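Local structure of arylmalonate decarboxylase (Bordetella bronchiseptica, 3IXL) at residues M159-C171 against L186-V200. The protein catalyses the decarboxylation of 2-aryl-2-methylmalonates, with uptake of a proton, to 2-arylpropionates and carbon dioxide. The protein carries 2 engineered substitutions. Residues are numbered along the deposited sequence; the frame is centred on the assembly and turned at random.
Engineered in segment 186-200: Ser-188 (natural residue Cys). With PAC (2-phenylacetic acid), chain C.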
loop_
_atom_site.group_PDB
_atom_site.type_symbol
_atom_site.label_atom_id
_atom_site.label_comp_id
_atom_site.label_asym_id
_atom_site.label_seq_id
_atom_site.Cartn_x
_atom_site.Cartn_y
_atom_site.Cartn_z
ATOM N N MET A 159 -7.332 -10.351 -7.310
ATOM C CA MET A 159 -6.501 -9.170 -7.542
ATOM C C MET A 159 -5.110 -9.531 -8.077
ATOM O O MET A 159 -4.577 -8.832 -8.944
ATOM C CB MET A 159 -6.419 -8.294 -6.293
ATOM C CG MET A 159 -7.631 -7.368 -6.112
ATOM S SD MET A 159 -7.575 -6.617 -4.504
ATOM C CE MET A 159 -9.250 -6.030 -4.364
ATOM N N ALA A 160 -4.545 -10.634 -7.591
ATOM C CA ALA A 160 -3.233 -11.092 -8.059
ATOM C C ALA A 160 -3.247 -11.548 -9.522
ATOM O O ALA A 160 -2.192 -11.655 -10.151
ATOM C CB ALA A 160 -2.699 -12.204 -7.158
ATOM N N ARG A 161 -4.436 -11.812 -10.057
ATOM C CA ARG A 161 -4.570 -12.300 -11.434
ATOM C C ARG A 161 -4.627 -11.189 -12.482
ATOM O O ARG A 161 -4.538 -11.470 -13.676
ATOM C CB ARG A 161 -5.789 -13.216 -11.574
ATOM C CG ARG A 161 -5.659 -14.516 -10.801
ATOM C CD ARG A 161 -6.657 -15.569 -11.272
ATOM N NE ARG A 161 -8.046 -15.242 -10.937
ATOM C CZ ARG A 161 -8.648 -15.564 -9.790
ATOM N NH1 ARG A 161 -7.983 -16.211 -8.836
ATOM N NH2 ARG A 161 -9.916 -15.228 -9.590
ATOM N N VAL A 162 -4.787 -9.938 -12.050
ATOM C CA VAL A 162 -4.887 -8.822 -12.986
ATOM C C VAL A 162 -3.510 -8.591 -13.624
ATOM O O VAL A 162 -2.504 -8.445 -12.921
ATOM C CB VAL A 162 -5.385 -7.542 -12.279
ATOM C CG1 VAL A 162 -5.514 -6.382 -13.256
ATOM C CG2 VAL A 162 -6.745 -7.788 -11.607
ATOM N N ASP A 163 -3.481 -8.549 -14.954
ATOM C CA ASP A 163 -2.230 -8.419 -15.700
ATOM C C ASP A 163 -1.721 -6.981 -15.801
ATOM O O ASP A 163 -2.472 -6.013 -15.631
ATOM C CB ASP A 163 -2.436 -8.963 -17.108
ATOM C CG ASP A 163 -3.387 -8.113 -17.899
ATOM O OD1 ASP A 163 -2.922 -7.294 -18.715
ATOM O OD2 ASP A 163 -4.606 -8.228 -17.654
ATOM N N THR A 164 -0.443 -6.860 -16.143
ATOM C CA THR A 164 0.219 -5.571 -16.238
ATOM C C THR A 164 -0.469 -4.602 -17.186
ATOM O O THR A 164 -0.656 -3.434 -16.857
ATOM C CB THR A 164 1.690 -5.760 -16.656
ATOM O OG1 THR A 164 2.357 -6.535 -15.654
ATOM C CG2 THR A 164 2.409 -4.421 -16.869
ATOM N N ALA A 165 -0.825 -5.074 -18.380
ATOM C CA ALA A 165 -1.410 -4.171 -19.374
ATOM C C ALA A 165 -2.768 -3.611 -18.945
ATOM O O ALA A 165 -3.090 -2.461 -19.236
ATOM C CB ALA A 165 -1.510 -4.861 -20.732
ATOM N N THR A 166 -3.547 -4.429 -18.241
ATOM C CA THR A 166 -4.811 -3.970 -17.679
ATOM C C THR A 166 -4.561 -2.855 -16.660
ATOM O O THR A 166 -5.290 -1.868 -16.615
ATOM C CB THR A 166 -5.566 -5.141 -17.025
ATOM O OG1 THR A 166 -5.945 -6.078 -18.046
ATOM C CG2 THR A 166 -6.823 -4.660 -16.286
ATOM N N LEU A 167 -3.519 -3.015 -15.848
ATOM C CA LEU A 167 -3.201 -2.003 -14.843
ATOM C C LEU A 167 -2.669 -0.710 -15.466
ATOM O O LEU A 167 -3.014 0.387 -15.020
ATOM C CB LEU A 167 -2.197 -2.559 -13.827
ATOM C CG LEU A 167 -2.717 -3.720 -12.979
ATOM C CD1 LEU A 167 -1.589 -4.378 -12.214
ATOM C CD2 LEU A 167 -3.835 -3.239 -12.040
ATOM N N VAL A 168 -1.851 -0.834 -16.511
ATOM C CA VAL A 168 -1.384 0.353 -17.224
ATOM C C VAL A 168 -2.583 1.125 -17.788
ATOM O O VAL A 168 -2.679 2.345 -17.659
ATOM C CB VAL A 168 -0.394 -0.003 -18.373
ATOM C CG1 VAL A 168 -0.124 1.215 -19.276
ATOM C CG2 VAL A 168 0.912 -0.562 -17.803
ATOM N N ASP A 169 -3.490 0.397 -18.429
ATOM C CA ASP A 169 -4.676 1.010 -19.011
ATOM C C ASP A 169 -5.575 1.661 -17.953
ATOM O O ASP A 169 -6.128 2.740 -18.179
ATOM C CB ASP A 169 -5.463 -0.030 -19.797
ATOM C CG ASP A 169 -6.760 0.512 -20.313
ATOM O OD1 ASP A 169 -6.714 1.327 -21.260
ATOM O OD2 ASP A 169 -7.815 0.134 -19.760
ATOM N N LEU A 170 -5.727 1.005 -16.801
ATOM C CA LEU A 170 -6.515 1.570 -15.704
ATOM C C LEU A 170 -5.963 2.923 -15.247
ATOM O O LEU A 170 -6.714 3.877 -15.035
ATOM C CB LEU A 170 -6.521 0.593 -14.535
ATOM C CG LEU A 170 -7.416 0.940 -13.343
ATOM C CD1 LEU A 170 -8.898 0.806 -13.702
ATOM C CD2 LEU A 170 -7.062 0.038 -12.157
ATOM N N CYS A 171 -4.647 2.997 -15.081
ATOM C CA CYS A 171 -3.996 4.250 -14.695
ATOM C C CYS A 171 -4.163 5.338 -15.744
ATOM O O CYS A 171 -4.463 6.485 -15.399
ATOM C CB CYS A 171 -2.514 4.014 -14.449
ATOM S SG CYS A 171 -2.146 3.059 -12.957
ATOM N N LEU A 186 -2.297 4.090 -7.483
ATOM C CA LEU A 186 -2.735 2.767 -7.893
ATOM C C LEU A 186 -2.918 1.959 -6.609
ATOM O O LEU A 186 -1.950 1.528 -5.968
ATOM C CB LEU A 186 -1.706 2.145 -8.840
ATOM C CG LEU A 186 -1.906 0.724 -9.374
ATOM C CD1 LEU A 186 -3.286 0.518 -10.017
ATOM C CD2 LEU A 186 -0.802 0.456 -10.391
ATOM N N SER A 187 -4.177 1.792 -6.212
ATOM C CA SER A 187 -4.477 1.301 -4.873
ATOM C C SER A 187 -4.947 -0.143 -4.849
ATOM O O SER A 187 -5.861 -0.539 -5.581
ATOM C CB SER A 187 -5.483 2.211 -4.159
ATOM O OG SER A 187 -5.491 1.940 -2.760
ATOM N N SER A 188 -4.273 -0.887 -3.974
ATOM C CA SER A 188 -4.512 -2.271 -3.538
ATOM C C SER A 188 -3.205 -3.010 -3.557
ATOM O O SER A 188 -2.578 -3.170 -4.609
ATOM C CB SER A 188 -5.538 -3.059 -4.339
ATOM O OG SER A 188 -5.666 -4.342 -3.733
ATOM N N GLY A 189 -2.825 -3.486 -2.376
ATOM C CA GLY A 189 -1.620 -4.268 -2.195
ATOM C C GLY A 189 -1.760 -5.674 -2.725
ATOM O O GLY A 189 -0.827 -6.467 -2.615
ATOM N N GLY A 190 -2.915 -5.995 -3.299
ATOM C CA GLY A 190 -3.134 -7.323 -3.878
ATOM C C GLY A 190 -2.766 -7.382 -5.342
ATOM O O GLY A 190 -2.696 -8.460 -5.923
ATOM N N LEU A 191 -2.521 -6.216 -5.924
ATOM C CA LEU A 191 -2.166 -6.101 -7.330
ATOM C C LEU A 191 -0.671 -6.263 -7.527
ATOM O O LEU A 191 0.129 -5.845 -6.683
ATOM C CB LEU A 191 -2.603 -4.733 -7.859
ATOM C CG LEU A 191 -4.104 -4.430 -7.820
ATOM C CD1 LEU A 191 -4.351 -2.972 -8.166
ATOM C CD2 LEU A 191 -4.867 -5.352 -8.760
ATOM N N LEU A 192 -0.303 -6.868 -8.652
ATOM C CA LEU A 192 1.097 -7.013 -9.037
ATOM C C LEU A 192 1.410 -5.932 -10.056
ATOM O O LEU A 192 1.131 -6.065 -11.246
ATOM C CB LEU A 192 1.378 -8.428 -9.568
ATOM C CG LEU A 192 1.222 -9.519 -8.503
ATOM C CD1 LEU A 192 1.097 -10.906 -9.124
ATOM C CD2 LEU A 192 2.369 -9.476 -7.492
ATOM N N THR A 193 1.990 -4.848 -9.558
ATOM C CA THR A 193 2.063 -3.587 -10.285
ATOM C C THR A 193 3.460 -3.176 -10.736
ATOM O O THR A 193 3.605 -2.133 -11.372
ATOM C CB THR A 193 1.538 -2.425 -9.414
ATOM O OG1 THR A 193 2.406 -2.232 -8.285
ATOM C CG2 THR A 193 0.117 -2.711 -8.924
ATOM N N LEU A 194 4.484 -3.960 -10.394
ATOM C CA LEU A 194 5.857 -3.487 -10.608
ATOM C C LEU A 194 6.220 -3.190 -12.062
ATOM O O LEU A 194 6.995 -2.271 -12.324
ATOM C CB LEU A 194 6.884 -4.437 -9.970
ATOM C CG LEU A 194 6.995 -4.395 -8.440
ATOM C CD1 LEU A 194 7.996 -5.429 -7.975
ATOM C CD2 LEU A 194 7.394 -3.027 -7.940
ATOM N N ASP A 195 5.679 -3.958 -13.003
ATOM C CA ASP A 195 5.966 -3.704 -14.420
ATOM C C ASP A 195 5.075 -2.601 -14.988
ATOM O O ASP A 195 5.432 -1.956 -15.978
ATOM C CB ASP A 195 5.827 -4.986 -15.240
ATOM C CG ASP A 195 6.930 -5.992 -14.956
ATOM O OD1 ASP A 195 8.031 -5.589 -14.533
ATOM O OD2 ASP A 195 6.694 -7.194 -15.173
ATOM N N ALA A 196 3.937 -2.357 -14.341
ATOM C CA ALA A 196 3.017 -1.305 -14.790
ATOM C C ALA A 196 3.531 0.093 -14.491
ATOM O O ALA A 196 3.401 1.003 -15.322
ATOM C CB ALA A 196 1.631 -1.502 -14.178
ATOM N N ILE A 197 4.105 0.272 -13.304
ATOM C CA ILE A 197 4.507 1.599 -12.827
ATOM C C ILE A 197 5.434 2.360 -13.794
ATOM O O ILE A 197 5.095 3.473 -14.193
ATOM C CB ILE A 197 5.121 1.551 -11.400
ATOM C CG1 ILE A 197 4.091 1.041 -10.386
ATOM C CG2 ILE A 197 5.650 2.934 -10.988
ATOM C CD1 ILE A 197 4.740 0.555 -9.087
ATOM N N PRO A 198 6.598 1.782 -14.168
ATOM C CA PRO A 198 7.469 2.560 -15.063
ATOM C C PRO A 198 6.830 2.854 -16.415
ATOM O O PRO A 198 7.145 3.869 -17.023
ATOM C CB PRO A 198 8.711 1.667 -15.231
ATOM C CG PRO A 198 8.252 0.289 -14.878
ATOM C CD PRO A 198 7.203 0.484 -13.806
ATOM N N GLU A 199 5.950 1.978 -16.884
ATOM C CA GLU A 199 5.297 2.198 -18.174
ATOM C C GLU A 199 4.317 3.369 -18.090
ATOM O O GLU A 199 4.281 4.231 -18.972
ATOM C CB GLU A 199 4.599 0.916 -18.625
ATOM C CG GLU A 199 3.801 1.005 -19.935
ATOM C CD GLU A 199 4.623 1.352 -21.166
ATOM O OE1 GLU A 199 3.990 1.616 -22.206
ATOM O OE2 GLU A 199 5.871 1.366 -21.112
ATOM N N VAL A 200 3.532 3.428 -17.018
ATOM C CA VAL A 200 2.625 4.554 -16.824
ATOM C C VAL A 200 3.390 5.867 -16.687
ATOM O O VAL A 200 3.022 6.867 -17.312
ATOM C CB VAL A 200 1.715 4.359 -15.588
ATOM C CG1 VAL A 200 0.853 5.578 -15.349
ATOM C CG2 VAL A 200 0.824 3.137 -15.760
HETATM C C1 PAC C . -5.631 -3.277 -0.031
HETATM C C2 PAC C . -6.133 -4.708 -0.080
HETATM C "C1'" PAC C . -5.165 -5.869 -0.190
HETATM C "C2'" PAC C . -5.661 -7.017 -0.816
HETATM C "C3'" PAC C . -4.866 -8.151 -0.965
HETATM C "C4'" PAC C . -3.562 -8.143 -0.478
HETATM C "C5'" PAC C . -3.055 -6.998 0.147
HETATM C "C6'" PAC C . -3.853 -5.860 0.304
HETATM O O1 PAC C . -4.408 -2.974 -0.126
HETATM O O2 PAC C . -6.531 -2.401 0.109
HETATM O O HOH W 1 -2.292 -8.029 -10.242
HETATM O O HOH W 2 0.154 -7.875 -12.979
HETATM O O HOH W 3 2.791 -5.122 -13.290
#
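Water 1 joins Met-159 to Leu-192: it gives one proton to Met-159 O and the other to Val-162 O, and accepts from Leu-192 N at 2.8 Å. Water 2 lies 2.7 Å from Val-162 O and Leu-192 O but has too few protons for every nearby acceptor; both bonds need not form at once. Water 3 donates to Leu-192 O and also bonds Thr-164 OG1. Val-162 O thus has waters 1 and 2 nearby, Leu-192 O waters 2 and 3. This wet seam borders a beta-alpha-beta crossover in an alpha/beta domain with a parallel sheet, the aspartate/glutamate racemase-like fold. Helix 164-176 leads into strand 183-187, and the loop after that strand binds 2-phenylacetic acid.

Dry packing takes over beside the waters. For Leu-167, chi1 (-65°) sets CG anti to the carbonyl carbon, and the branch at CG turns the methyls to different partners. CD2 meets Leu-191 CD1 at 3.9 Å, while CD1 touches Leu-192 O. Ala-196 CB packs against both Leu-167 CB and Val-168 CG2. The axes of helical segments 164-171 and 196-200 approach to 9.1 Å; their N-to-C directions differ by 41°. At the far end, Val-200 CG2 sits 3.7 Å from Cys-171 CB. Cys-171 SG lies against both methyls of Leu-186, a strand residue that also packs on Val-208 of the neighbouring strand.

At the pocket end, Gly-190 O lies close to Ala-160 N, but the angle is too poor for a hydrogen bond. Gly-189 N donates almost straight to PAC O1 (2.8 Å, 179°). Tyr-126, Ser-76 and Thr-75 also bond the ligand. Ser-188 is engineered; the natural residue is Cys. Its OG accepts from Gly-190 N in an ST turn, and the extended side chain of Met-159 puts SD 3.1 Å from Ser-188 OG.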